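Local coordinates for protein VirX1 (Cyanophage Syn10, PDB 6QGM) that iodinates diverse substrates as a viral halogenase, probably flavin-dependent, of the tryptophan halogenase family, at residues Met18-Leu23 / Lys179-Asn184; His58-Lys63 / Gln174-Lys179. All coordinates share one frame; numbering follows the deposited sequence.

Interaction 1 (Met18-Leu23 / Lys179-Asn184); sequences MTAAAL and KIALPN
Ile180 reaches across from helix 169-181 to Ala21 on helix 14-26, and its branched CB decides how. CB itself stands 4.1 Å from Ala21 CB. From there the chain forks: CG2, anti to the backbone N, is the branch that does the touching. It meets the Ala21 methyl, with CG2 to Ala21 CB at 3.8 Å, and also lies against the backbone, 3.7 Å from Ala21 O. The other branch, CG1 with CD1 at its end, is anti to the carbonyl carbon (chi1 -56°) and takes no part in touching 18-23; the Ile180 side chain also packs on Leu60 of the neighbouring loop.

One residue on, Ala181 brings a bare methyl. Its CB rests 4.1 Å from Ala20 CB and at the same distance from Ala21 N, so it sits against the backbone between those two alanines. With side chains this short, the two chains come very close: the CA atoms of Ala21 and Ala181 are 4.4 Å apart. Ser24 OG links the two segments indirectly, hydrogen-bonded to both Ala21 O and Asn184 ND2.

Ala20 also touches Ile9 of strand 6-10, which places the contact against the eight-strand mixed sheet containing that strand. Helix 14-26 follows the strand through a GxGxxG sequence, consistent with the Rossmann-type dinucleotide-binding fold of this family. Chemically, the buried side-chain contacts are all between apolar groups, and the methyls also lie against the backbone of Ala21; no hydrogen bond crosses directly, so close fit does the holding.

Interaction 2 (His58-Lys63 / Gln174-Lys179); sequences HLLDLK and QYLKEK
Leu62 and Leu60 face Leu176 and Tyr175, and everything that crosses between 58-63 and 174-179 is apolar; no hydrogen bond joins them. Among the aliphatic contacts, one methyl of Leu176 serves both partners: CD2 lies 3.8 Å from Leu62 CD1 and 4.1 Å from Leu60 CD1. Both leucines cross the Leu176 side chain at about a right angle, meeting it with methyl ends.

The aromatic contact uses the other Leu62 methyl, CD2, which comes to the rim of the Tyr175 ring, 3.6 Å from Tyr175 CE2 and in the ring plane. Tyr175 CG is anti to the backbone N (chi1 -174°), which brings the CE2 edge to Leu62. One face of the ring is covered from within its own helix by Lys179 CG, 3.5 Å above the ring centre, and Trp67 of helix 64-67 touches both Leu62 and Tyr175.

Polar interactions belong to the turn itself and go elsewhere. Asp61 OD2 makes a salt bridge with Lys25, near the C-terminal end of helix 14-26, while Asp61 OD1 makes another with Lys478 of the second subunit.

Leu60 and Leu62 both point toward 174-179, on either side of Asp61 with its positive phi (+64°). This is a short connection in which a Schellman motif ends helix 52-59 and Lys63 is the N-cap of helix 64-67, its two leucines packing on helix 169-181.

How the interactions relate
Both interactions use the C-terminal half of helix 169-181, their centres 7 Å apart; their segments overlap at Lys179, which carries neither contact. Interaction 1 is fully buried, joining that helix to helix 14-26 beside the eight-strand mixed sheet with small side chains and closely approaching backbones. Interaction 2 is only partly buried and lies near the second subunit: longer leucines and a tyrosine span a wider separation to the turn at 58-63. Leu176 connects the two, since its CD1 packs 3.6 Å from Met18 CG and its side chain also touches Ala21. Within the helix, Ala181 N to Leu176 O is a probable hydrogen bond of 2.9 Å.

Interaction 1 (Met18-Leu23 / Lys179-Asn184)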
loop_
_atom_site.group_PDB
_atom_site.type_symbol
_atom_site.label_atom_id
_atom_site.label_comp_id
_atom_site.label_asym_id
_atom_site.label_seq_id
_atom_site.Cartn_x
_atom_site.Cartn_y
_atom_site.Cartn_z
ATOM N N MET B 18 9.542 -33.542 -12.969
ATOM C CA MET B 18 10.070 -32.409 -12.175
ATOM C C MET B 18 9.485 -32.497 -10.761
ATOM O O MET B 18 10.262 -32.366 -9.798
ATOM C CB MET B 18 9.750 -31.065 -12.839
ATOM C CG MET B 18 10.661 -30.758 -13.985
ATOM S SD MET B 18 10.214 -29.244 -14.869
ATOM C CE MET B 18 10.585 -27.999 -13.637
ATOM N N THR B 19 8.187 -32.775 -10.652
ATOM C CA THR B 19 7.455 -32.937 -9.365
ATOM C C THR B 19 7.962 -34.206 -8.656
ATOM O O THR B 19 8.343 -34.115 -7.469
ATOM C CB THR B 19 5.936 -32.947 -9.596
ATOM O OG1 THR B 19 5.590 -31.789 -10.353
ATOM C CG2 THR B 19 5.148 -32.957 -8.311
ATOM N N ALA B 20 7.998 -35.340 -9.354
ATOM C CA ALA B 20 8.453 -36.636 -8.792
ATOM C C ALA B 20 9.880 -36.501 -8.237
ATOM O O ALA B 20 10.099 -36.916 -7.089
ATOM C CB ALA B 20 8.360 -37.730 -9.831
ATOM N N ALA B 21 10.808 -35.935 -9.016
ATOM C CA ALA B 21 12.240 -35.766 -8.660
ATOM C C ALA B 21 12.366 -34.893 -7.405
ATOM O O ALA B 21 12.969 -35.359 -6.420
ATOM C CB ALA B 21 13.001 -35.168 -9.812
ATOM N N ALA B 22 11.801 -33.678 -7.443
ATOM C CA ALA B 22 11.805 -32.690 -6.332
ATOM C C ALA B 22 11.282 -33.332 -5.046
ATOM O O ALA B 22 11.997 -33.295 -4.037
ATOM C CB ALA B 22 10.983 -31.485 -6.701
ATOM N N LEU B 23 10.081 -33.910 -5.089
ATOM C CA LEU B 23 9.425 -34.542 -3.914
ATOM C C LEU B 23 10.290 -35.705 -3.409
ATOM O O LEU B 23 10.503 -35.781 -2.186
ATOM C CB LEU B 23 8.013 -34.999 -4.300
ATOM C CG LEU B 23 6.980 -33.871 -4.459
ATOM C CD1 LEU B 23 5.579 -34.418 -4.723
ATOM C CD2 LEU B 23 6.946 -32.959 -3.243
ATOM N N LYS B 179 17.647 -40.602 -13.204
ATOM C CA LYS B 179 18.780 -40.191 -12.326
ATOM C C LYS B 179 18.323 -39.874 -10.899
ATOM O O LYS B 179 19.110 -40.136 -9.981
ATOM C CB LYS B 179 19.499 -38.967 -12.892
ATOM C CG LYS B 179 20.094 -39.131 -14.277
ATOM C CD LYS B 179 21.013 -40.306 -14.515
ATOM C CE LYS B 179 20.979 -40.741 -15.966
ATOM N NZ LYS B 179 22.119 -41.625 -16.318
ATOM N N ILE B 180 17.132 -39.311 -10.706
ATOM C CA ILE B 180 16.666 -38.825 -9.370
ATOM C C ILE B 180 15.426 -39.616 -8.925
ATOM O O ILE B 180 15.509 -40.257 -7.852
ATOM C CB ILE B 180 16.433 -37.300 -9.372
ATOM C CG1 ILE B 180 17.696 -36.560 -9.823
ATOM C CG2 ILE B 180 15.945 -36.822 -8.014
ATOM C CD1 ILE B 180 17.601 -35.045 -9.768
ATOM N N ALA B 181 14.331 -39.583 -9.689
ATOM C CA ALA B 181 12.999 -40.057 -9.240
ATOM C C ALA B 181 13.029 -41.570 -8.982
ATOM O O ALA B 181 12.767 -41.982 -7.836
ATOM C CB ALA B 181 11.933 -39.664 -10.241
ATOM N N LEU B 182 13.316 -42.376 -10.003
ATOM C CA LEU B 182 13.240 -43.850 -9.882
ATOM C C LEU B 182 14.235 -44.330 -8.828
ATOM O O LEU B 182 13.853 -45.051 -7.911
ATOM C CB LEU B 182 13.486 -44.504 -11.248
ATOM C CG LEU B 182 12.422 -44.245 -12.304
ATOM C CD1 LEU B 182 12.658 -45.124 -13.524
ATOM C CD2 LEU B 182 11.033 -44.474 -11.733
ATOM N N PRO B 183 15.529 -43.949 -8.889
ATOM C CA PRO B 183 16.474 -44.333 -7.843
ATOM C C PRO B 183 15.974 -44.036 -6.421
ATOM O O PRO B 183 16.200 -44.860 -5.560
ATOM C CB PRO B 183 17.724 -43.501 -8.179
ATOM C CG PRO B 183 17.647 -43.309 -9.679
ATOM C CD PRO B 183 16.167 -43.158 -9.957
ATOM N N ASN B 184 15.284 -42.909 -6.213
ATOM C CA ASN B 184 14.717 -42.493 -4.895
ATOM C C ASN B 184 13.380 -43.200 -4.611
ATOM O O ASN B 184 12.721 -42.834 -3.634
ATOM C CB ASN B 184 14.535 -40.978 -4.809
ATOM C CG ASN B 184 15.848 -40.229 -4.770
ATOM O OD1 ASN B 184 16.888 -40.806 -4.446
ATOM N ND2 ASN B 184 15.808 -38.942 -5.092
#

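Interaction 2 (His58-Lys63 / Gln174-Lys179)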
loop_
_atom_site.group_PDB
_atom_site.type_symbol
_atom_site.label_atom_id
_atom_site.label_comp_id
_atom_site.label_asym_id
_atom_site.label_seq_id
_atom_site.Cartn_x
_atom_site.Cartn_y
_atom_site.Cartn_z
ATOM N N HIS B 58 19.671 -26.105 -8.608
ATOM C CA HIS B 58 20.552 -26.028 -7.410
ATOM C C HIS B 58 19.948 -26.879 -6.281
ATOM O O HIS B 58 20.721 -27.607 -5.621
ATOM C CB HIS B 58 20.833 -24.549 -7.063
ATOM C CG HIS B 58 22.003 -23.978 -7.800
ATOM N ND1 HIS B 58 23.297 -24.101 -7.323
ATOM C CD2 HIS B 58 22.104 -23.297 -8.966
ATOM C CE1 HIS B 58 24.139 -23.525 -8.161
ATOM N NE2 HIS B 58 23.429 -23.021 -9.172
ATOM N N LEU B 59 18.623 -26.831 -6.107
ATOM C CA LEU B 59 17.879 -27.622 -5.084
ATOM C C LEU B 59 18.033 -29.124 -5.359
ATOM O O LEU B 59 18.005 -29.889 -4.381
ATOM C CB LEU B 59 16.395 -27.228 -5.093
ATOM C CG LEU B 59 16.032 -25.930 -4.379
ATOM C CD1 LEU B 59 14.650 -25.460 -4.805
ATOM C CD2 LEU B 59 16.099 -26.109 -2.865
ATOM N N LEU B 60 18.190 -29.526 -6.625
ATOM C CA LEU B 60 18.316 -30.956 -7.027
ATOM C C LEU B 60 19.785 -31.344 -7.240
ATOM O O LEU B 60 20.003 -32.513 -7.622
ATOM C CB LEU B 60 17.511 -31.208 -8.306
ATOM C CG LEU B 60 15.993 -31.087 -8.167
ATOM C CD1 LEU B 60 15.304 -31.647 -9.395
ATOM C CD2 LEU B 60 15.482 -31.804 -6.926
ATOM N N ASP B 61 20.733 -30.410 -7.024
ATOM C CA ASP B 61 22.206 -30.618 -7.113
ATOM C C ASP B 61 22.628 -30.966 -8.543
ATOM O O ASP B 61 23.652 -31.647 -8.698
ATOM C CB ASP B 61 22.682 -31.731 -6.178
ATOM C CG ASP B 61 22.681 -31.368 -4.702
ATOM O OD1 ASP B 61 23.225 -30.282 -4.358
ATOM O OD2 ASP B 61 22.157 -32.196 -3.910
ATOM N N LEU B 62 21.895 -30.495 -9.554
ATOM C CA LEU B 62 22.140 -30.842 -10.978
ATOM C C LEU B 62 23.234 -29.927 -11.527
ATOM O O LEU B 62 22.985 -28.723 -11.601
ATOM C CB LEU B 62 20.834 -30.681 -11.760
ATOM C CG LEU B 62 19.805 -31.778 -11.522
ATOM C CD1 LEU B 62 18.430 -31.333 -11.981
ATOM C CD2 LEU B 62 20.181 -33.071 -12.206
ATOM N N LYS B 63 24.375 -30.493 -11.915
ATOM C CA LYS B 63 25.503 -29.780 -12.574
ATOM C C LYS B 63 25.243 -29.732 -14.092
ATOM O O LYS B 63 24.879 -30.783 -14.669
ATOM C CB LYS B 63 26.848 -30.471 -12.286
ATOM C CG LYS B 63 27.208 -30.721 -10.832
ATOM C CD LYS B 63 26.888 -29.577 -9.894
ATOM C CE LYS B 63 27.039 -29.935 -8.424
ATOM N NZ LYS B 63 26.006 -29.289 -7.569
ATOM N N GLN B 174 12.789 -37.139 -18.702
ATOM C CA GLN B 174 13.387 -38.492 -18.821
ATOM C C GLN B 174 14.672 -38.550 -17.994
ATOM O O GLN B 174 14.944 -39.612 -17.422
ATOM C CB GLN B 174 13.622 -38.859 -20.292
ATOM C CG GLN B 174 12.335 -39.166 -21.039
ATOM C CD GLN B 174 11.548 -40.251 -20.346
ATOM O OE1 GLN B 174 10.602 -39.980 -19.612
ATOM N NE2 GLN B 174 11.953 -41.491 -20.541
ATOM N N TYR B 175 15.425 -37.453 -17.912
ATOM C CA TYR B 175 16.684 -37.401 -17.133
ATOM C C TYR B 175 16.340 -37.490 -15.642
ATOM O O TYR B 175 16.881 -38.390 -14.947
ATOM C CB TYR B 175 17.488 -36.153 -17.480
ATOM C CG TYR B 175 18.846 -36.107 -16.827
ATOM C CD1 TYR B 175 19.933 -36.768 -17.367
ATOM C CD2 TYR B 175 19.035 -35.406 -15.645
ATOM C CE1 TYR B 175 21.171 -36.739 -16.749
ATOM C CE2 TYR B 175 20.268 -35.352 -15.023
ATOM C CZ TYR B 175 21.340 -36.012 -15.582
ATOM O OH TYR B 175 22.557 -35.952 -14.971
ATOM N N LEU B 176 15.458 -36.599 -15.175
ATOM C CA LEU B 176 15.023 -36.534 -13.759
ATOM C C LEU B 176 14.479 -37.904 -13.340
ATOM O O LEU B 176 14.745 -38.326 -12.214
ATOM C CB LEU B 176 13.967 -35.434 -13.626
ATOM C CG LEU B 176 14.479 -34.005 -13.819
ATOM C CD1 LEU B 176 13.396 -32.996 -13.499
ATOM C CD2 LEU B 176 15.699 -33.755 -12.946
ATOM N N LYS B 177 13.763 -38.574 -14.237
ATOM C CA LYS B 177 13.178 -39.927 -14.047
ATOM C C LYS B 177 14.287 -40.938 -13.712
ATOM O O LYS B 177 14.218 -41.556 -12.630
ATOM C CB LYS B 177 12.420 -40.345 -15.310
ATOM C CG LYS B 177 11.745 -41.710 -15.244
ATOM C CD LYS B 177 10.999 -42.050 -16.513
ATOM C CE LYS B 177 11.740 -43.034 -17.387
ATOM N NZ LYS B 177 10.786 -43.788 -18.218
ATOM N N GLU B 178 15.265 -41.087 -14.608
ATOM C CA GLU B 178 16.289 -42.158 -14.548
ATOM C C GLU B 178 17.301 -41.876 -13.429
ATOM O O GLU B 178 17.712 -42.849 -12.762
ATOM C CB GLU B 178 16.981 -42.394 -15.887
ATOM C CG GLU B 178 17.267 -41.218 -16.805
ATOM C CD GLU B 178 17.561 -41.656 -18.235
ATOM O OE1 GLU B 178 18.512 -42.461 -18.408
ATOM O OE2 GLU B 178 16.824 -41.190 -19.180
ATOM N N LYS B 179 17.647 -40.602 -13.204
ATOM C CA LYS B 179 18.780 -40.191 -12.326
ATOM C C LYS B 179 18.323 -39.874 -10.899
ATOM O O LYS B 179 19.110 -40.136 -9.981
ATOM C CB LYS B 179 19.499 -38.967 -12.892
ATOM C CG LYS B 179 20.094 -39.131 -14.277
ATOM C CD LYS B 179 21.013 -40.306 -14.515
ATOM C CE LYS B 179 20.979 -40.741 -15.966
ATOM N NZ LYS B 179 22.119 -41.625 -16.318
#